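Local coordinates for carboxysome shell vertex protein CcmL (Synechocystis sp., PDB 2QW7), which probably forms the pentameric vertices of the carboxysome shell and is thought to introduce curvature into otherwise flat hexagonal layers of CcmK subunits, at residues A4-T9 against K23-Q28; V27-T32 against V55-G60. All coordinates share one frame; numbering follows the deposited sequence.

Contact 1: A4-T9 against K23-Q28; sequences AKVLGT and KLLLVQ
A classic beta bulge interrupts the antiparallel pairing of 4-9 with 23-28: Leu7 and Gly8 both face Leu26, and the pairing shifts by one residue between Val6 and Gly8. Both amides turn to the same carbonyl. Leu7 N bonds Leu26 O at 3.0 Å, while Gly8 N adds a weak bond to it at 3.5 Å. Leu26 N answers by donating to Gly8 O, and before the bulge Lys5 N and Gln28 O are hydrogen-bonded at 2.9 Å. Glycine suits the second bulge position, since its phi and psi of -173° and -164° are easily adopted without a side chain. Strand 2-11 and strand 24-30 are neighbours in the curled beta-sheet of the CcmL/EutN fold, whose family belongs to the OB clan, and the bulge places an extra residue on strand 2-11 opposite one of strand 24-30, which typically accentuates the twist of such a pair. On the face carrying Val6, Val27 and Leu25, Val6 CG2 meets Val27 CG1 at 3.5 Å, and Leu25 CD2 packs between Val6 CG1 and Thr9 CG2. On the bulge itself Leu7 lays both methyls over Gln28 CB, CD2 at 3.4 Å, its side chain slanting across that of Gln28, whose CG is anti to the backbone N (chi1 -180°). With an alanine at Leu7 both methyls would go, which would probably leave a gap beside Gln28 CB.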
loop_
_atom_site.group_PDB
_atom_site.type_symbol
_atom_site.label_atom_id
_atom_site.label_comp_id
_atom_site.label_asym_id
_atom_site.label_seq_id
_atom_site.Cartn_x
_atom_site.Cartn_y
_atom_site.Cartn_z
ATOM N N ALA A 4 2.362 12.961 11.681
ATOM C CA ALA A 4 0.963 13.308 11.721
ATOM C C ALA A 4 0.621 14.099 12.968
ATOM O O ALA A 4 1.326 14.016 13.977
ATOM C CB ALA A 4 0.137 12.110 11.699
ATOM N N LYS A 5 -0.477 14.853 12.856
ATOM C CA LYS A 5 -1.026 15.686 13.929
ATOM C C LYS A 5 -2.372 15.089 14.391
ATOM O O LYS A 5 -3.177 14.642 13.546
ATOM C CB LYS A 5 -1.296 17.129 13.441
ATOM C CG LYS A 5 -1.703 18.122 14.504
ATOM C CD LYS A 5 -1.193 19.523 14.119
ATOM C CE LYS A 5 -1.599 20.662 15.065
ATOM N NZ LYS A 5 -0.561 21.733 15.011
ATOM N N VAL A 6 -2.606 15.084 15.707
ATOM C CA VAL A 6 -3.869 14.572 16.207
ATOM C C VAL A 6 -4.958 15.603 16.069
ATOM O O VAL A 6 -4.873 16.710 16.600
ATOM C CB VAL A 6 -3.793 13.983 17.634
ATOM C CG1 VAL A 6 -5.156 13.560 18.071
ATOM C CG2 VAL A 6 -2.875 12.729 17.670
ATOM N N LEU A 7 -5.966 15.247 15.281
ATOM C CA LEU A 7 -7.101 16.096 15.007
ATOM C C LEU A 7 -8.278 15.860 15.934
ATOM O O LEU A 7 -8.928 16.775 16.406
ATOM C CB LEU A 7 -7.542 15.869 13.586
ATOM C CG LEU A 7 -6.931 16.803 12.561
ATOM C CD1 LEU A 7 -5.429 16.927 12.814
ATOM C CD2 LEU A 7 -7.263 16.226 11.209
ATOM N N GLY A 8 -8.566 14.609 16.203
ATOM C CA GLY A 8 -9.684 14.296 17.074
ATOM C C GLY A 8 -9.816 12.826 17.430
ATOM O O GLY A 8 -8.879 12.037 17.247
ATOM N N THR A 9 -10.988 12.457 17.942
ATOM C CA THR A 9 -11.244 11.042 18.282
ATOM C C THR A 9 -12.470 10.565 17.472
ATOM O O THR A 9 -13.317 11.384 16.996
ATOM C CB THR A 9 -11.299 10.680 19.848
ATOM O OG1 THR A 9 -12.634 10.609 20.359
ATOM C CG2 THR A 9 -10.472 11.626 20.746
ATOM N N LYS A 23 -8.545 2.670 21.481
ATOM C CA LYS A 23 -8.843 4.129 21.338
ATOM C C LYS A 23 -8.553 4.546 19.897
ATOM O O LYS A 23 -7.464 4.346 19.391
ATOM C CB LYS A 23 -8.061 4.990 22.343
ATOM C CG LYS A 23 -8.001 6.482 22.065
ATOM C CD LYS A 23 -9.345 7.211 22.114
ATOM C CE LYS A 23 -9.140 8.731 22.091
ATOM N NZ LYS A 23 -8.349 9.295 23.251
ATOM N N LEU A 24 -9.534 5.143 19.246
ATOM C CA LEU A 24 -9.400 5.488 17.827
ATOM C C LEU A 24 -9.201 6.948 17.607
ATOM O O LEU A 24 -10.121 7.742 17.731
ATOM C CB LEU A 24 -10.619 5.060 16.997
ATOM C CG LEU A 24 -11.130 3.612 17.036
ATOM C CD1 LEU A 24 -12.443 3.586 16.209
ATOM C CD2 LEU A 24 -10.089 2.572 16.579
ATOM N N LEU A 25 -8.021 7.285 17.145
ATOM C CA LEU A 25 -7.661 8.651 16.910
ATOM C C LEU A 25 -7.585 8.959 15.439
ATOM O O LEU A 25 -6.998 8.094 14.709
ATOM C CB LEU A 25 -6.283 8.880 17.539
ATOM C CG LEU A 25 -6.268 9.117 19.035
ATOM C CD1 LEU A 25 -4.786 9.236 19.392
ATOM C CD2 LEU A 25 -7.122 10.374 19.395
ATOM N N LEU A 26 -8.132 10.140 15.069
ATOM C CA LEU A 26 -8.046 10.659 13.738
ATOM C C LEU A 26 -6.766 11.461 13.670
ATOM O O LEU A 26 -6.627 12.510 14.261
ATOM C CB LEU A 26 -9.231 11.568 13.444
ATOM C CG LEU A 26 -9.458 12.435 12.181
ATOM C CD1 LEU A 26 -9.670 11.629 10.895
ATOM C CD2 LEU A 26 -10.718 13.177 12.561
ATOM N N VAL A 27 -5.814 10.990 12.885
ATOM C CA VAL A 27 -4.540 11.683 12.720
ATOM C C VAL A 27 -4.281 12.090 11.298
ATOM O O VAL A 27 -4.099 11.207 10.448
ATOM C CB VAL A 27 -3.341 10.808 13.185
ATOM C CG1 VAL A 27 -3.260 10.932 14.660
ATOM C CG2 VAL A 27 -3.371 9.278 12.697
ATOM N N GLN A 28 -4.207 13.407 11.057
ATOM C CA GLN A 28 -3.920 13.989 9.732
ATOM C C GLN A 28 -2.433 13.966 9.408
ATOM O O GLN A 28 -1.592 14.393 10.226
ATOM C CB GLN A 28 -4.344 15.436 9.706
ATOM C CG GLN A 28 -4.080 16.113 8.341
ATOM C CD GLN A 28 -4.953 17.281 8.158
ATOM O OE1 GLN A 28 -5.083 18.147 9.030
ATOM N NE2 GLN A 28 -5.530 17.367 6.985
#

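Contact 2: V27-T32 against V55-G60; sequences VQFLDT and VLVARG
Phe29 reaches from its strand to Val57 and Arg59 with the far end of its ring. Its CB leaves the backbone beside the contact rather than straight at it; with chi1 near -70°, CG stands anti to the carbonyl carbon, and the ring extends from there to the other strand. The CE2 corner makes the first touch, 3.7 Å from Val57 CG1, which lies in the ring plane at its edge. Val57 CG2 is equally near CE2, and the valine as a whole crosses the phenylalanine at about a right angle. One atom further, CZ meets the aliphatic CD of Arg59 at 3.7 Å, with Arg59 NE slightly more distant. The guanidinium plane is turned 71° from the ring. Bends at chi2 and chi3 fold the arginine, which is long enough to give CD to the ring and still carry its charge to a neighbouring subunit, where NH1 forms a salt bridge with Asp75.

No hydrogen bond links the two strands, whose axes come no closer than 9.1 Å and lie at 97° to each other. A long, flat, apolar phenylalanine suits such a gap, too wide for backbone pairing. The strands face one another across the interior of a curled beta-sheet, as expected of a small barrel of the OB type, and strand 2-11 bridges them by pairing with both. Beta-branched valines fit this interior because each offers two methyls close to the backbone. Val27 uses both of its own: CG2 meets Val57 CG2 tip to tip at 3.9 Å, and CG1 lies the same distance from Val55 CG2, that pair crossing at a slant.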
loop_
_atom_site.group_PDB
_atom_site.type_symbol
_atom_site.label_atom_id
_atom_site.label_comp_id
_atom_site.label_asym_id
_atom_site.label_seq_id
_atom_site.Cartn_x
_atom_site.Cartn_y
_atom_site.Cartn_z
ATOM N N VAL A 27 -5.814 10.990 12.885
ATOM C CA VAL A 27 -4.540 11.683 12.720
ATOM C C VAL A 27 -4.281 12.090 11.298
ATOM O O VAL A 27 -4.099 11.207 10.448
ATOM C CB VAL A 27 -3.341 10.808 13.185
ATOM C CG1 VAL A 27 -3.260 10.932 14.660
ATOM C CG2 VAL A 27 -3.371 9.278 12.697
ATOM N N GLN A 28 -4.207 13.407 11.057
ATOM C CA GLN A 28 -3.920 13.989 9.732
ATOM C C GLN A 28 -2.433 13.966 9.408
ATOM O O GLN A 28 -1.592 14.393 10.226
ATOM C CB GLN A 28 -4.344 15.436 9.706
ATOM C CG GLN A 28 -4.080 16.113 8.341
ATOM C CD GLN A 28 -4.953 17.281 8.158
ATOM O OE1 GLN A 28 -5.083 18.147 9.030
ATOM N NE2 GLN A 28 -5.530 17.367 6.985
ATOM N N PHE A 29 -2.081 13.496 8.214
ATOM C CA PHE A 29 -0.665 13.431 7.859
ATOM C C PHE A 29 -0.044 14.791 7.555
ATOM O O PHE A 29 -0.722 15.800 7.107
ATOM C CB PHE A 29 -0.432 12.519 6.677
ATOM C CG PHE A 29 -0.634 11.031 6.966
ATOM C CD1 PHE A 29 -1.073 10.202 5.975
ATOM C CD2 PHE A 29 -0.302 10.461 8.186
ATOM C CE1 PHE A 29 -1.173 8.792 6.205
ATOM C CE2 PHE A 29 -0.489 9.077 8.417
ATOM C CZ PHE A 29 -0.906 8.234 7.420
ATOM N N LEU A 30 1.266 14.810 7.868
ATOM C CA LEU A 30 2.108 15.998 7.687
ATOM C C LEU A 30 3.219 15.758 6.656
ATOM O O LEU A 30 3.759 14.697 6.526
ATOM C CB LEU A 30 2.762 16.358 9.006
ATOM C CG LEU A 30 2.051 17.250 10.013
ATOM C CD1 LEU A 30 0.696 16.763 10.317
ATOM C CD2 LEU A 30 2.907 17.314 11.227
ATOM N N ASP A 31 3.608 16.780 5.920
ATOM C CA ASP A 31 4.699 16.550 4.982
ATOM C C ASP A 31 6.092 16.797 5.642
ATOM O O ASP A 31 6.194 16.938 6.860
ATOM C CB ASP A 31 4.460 17.387 3.705
ATOM C CG ASP A 31 4.627 18.772 3.935
ATOM O OD1 ASP A 31 5.382 19.075 4.898
ATOM O OD2 ASP A 31 4.031 19.539 3.149
ATOM N N THR A 32 7.151 16.851 4.826
ATOM C CA THR A 32 8.524 17.076 5.323
ATOM C C THR A 32 8.746 18.519 5.783
ATOM O O THR A 32 9.760 18.802 6.400
ATOM C CB THR A 32 9.679 16.817 4.319
ATOM O OG1 THR A 32 9.513 17.684 3.198
ATOM C CG2 THR A 32 9.750 15.367 3.876
ATOM N N VAL A 55 2.769 13.144 15.999
ATOM C CA VAL A 55 2.897 11.735 16.304
ATOM C C VAL A 55 3.455 10.910 15.147
ATOM O O VAL A 55 3.484 11.335 13.986
ATOM C CB VAL A 55 1.468 11.243 16.760
ATOM C CG1 VAL A 55 0.820 12.264 17.757
ATOM C CG2 VAL A 55 0.537 11.072 15.605
ATOM N N LEU A 56 3.902 9.700 15.501
ATOM C CA LEU A 56 4.390 8.706 14.528
ATOM C C LEU A 56 3.323 7.691 14.266
ATOM O O LEU A 56 2.922 6.994 15.209
ATOM C CB LEU A 56 5.574 7.911 15.043
ATOM C CG LEU A 56 6.729 8.886 15.156
ATOM C CD1 LEU A 56 7.878 7.951 15.521
ATOM C CD2 LEU A 56 6.907 9.875 13.888
ATOM N N VAL A 57 2.986 7.545 12.970
ATOM C CA VAL A 57 1.925 6.647 12.492
ATOM C C VAL A 57 2.514 5.470 11.728
ATOM O O VAL A 57 3.136 5.653 10.701
ATOM C CB VAL A 57 0.979 7.412 11.453
ATOM C CG1 VAL A 57 -0.117 6.481 10.985
ATOM C CG2 VAL A 57 0.392 8.834 12.007
ATOM N N ALA A 58 2.350 4.276 12.236
ATOM C CA ALA A 58 2.740 3.073 11.552
ATOM C C ALA A 58 1.571 2.590 10.699
ATOM O O ALA A 58 0.476 2.416 11.199
ATOM C CB ALA A 58 3.144 1.944 12.589
ATOM N N ARG A 59 1.815 2.301 9.422
ATOM C CA ARG A 59 0.811 1.721 8.516
ATOM C C ARG A 59 0.871 0.205 8.183
ATOM O O ARG A 59 1.892 -0.554 8.401
ATOM C CB ARG A 59 0.913 2.389 7.190
ATOM C CG ARG A 59 -0.072 3.563 7.071
ATOM C CD ARG A 59 0.571 4.805 7.299
ATOM N NE ARG A 59 1.024 5.208 5.976
ATOM C CZ ARG A 59 2.278 5.435 5.600
ATOM N NH1 ARG A 59 3.291 5.314 6.474
ATOM N NH2 ARG A 59 2.480 5.884 4.353
ATOM N N GLY A 60 -0.287 -0.258 7.698
ATOM C CA GLY A 60 -0.314 -1.652 7.261
ATOM C C GLY A 60 -0.098 -2.619 8.370
ATOM O O GLY A 60 -0.428 -2.336 9.473
#

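The two contacts have centres about 10 Å apart and share Val27 and Gln28 on strand 24-30. Along the chain the order is 4-9, 23-28, 27-32 and 55-60, so contact 2 starts where contact 1 ends. Contact 1 is pairing between neighbours within the sheet, whereas contact 2 spans its inside. Strand 2-11, paired with both 24-30 and 54-59, ties them directly: Ala4 O lies 2.6 Å from Val55 N, a probable hydrogen bond, and Ala4 CB packs on Val57 CG2. Thr9 continues the sheet into a neighbouring subunit and contact 2 also borders another, so residues at the margins of both contacts take part in the homopentamer's interfaces.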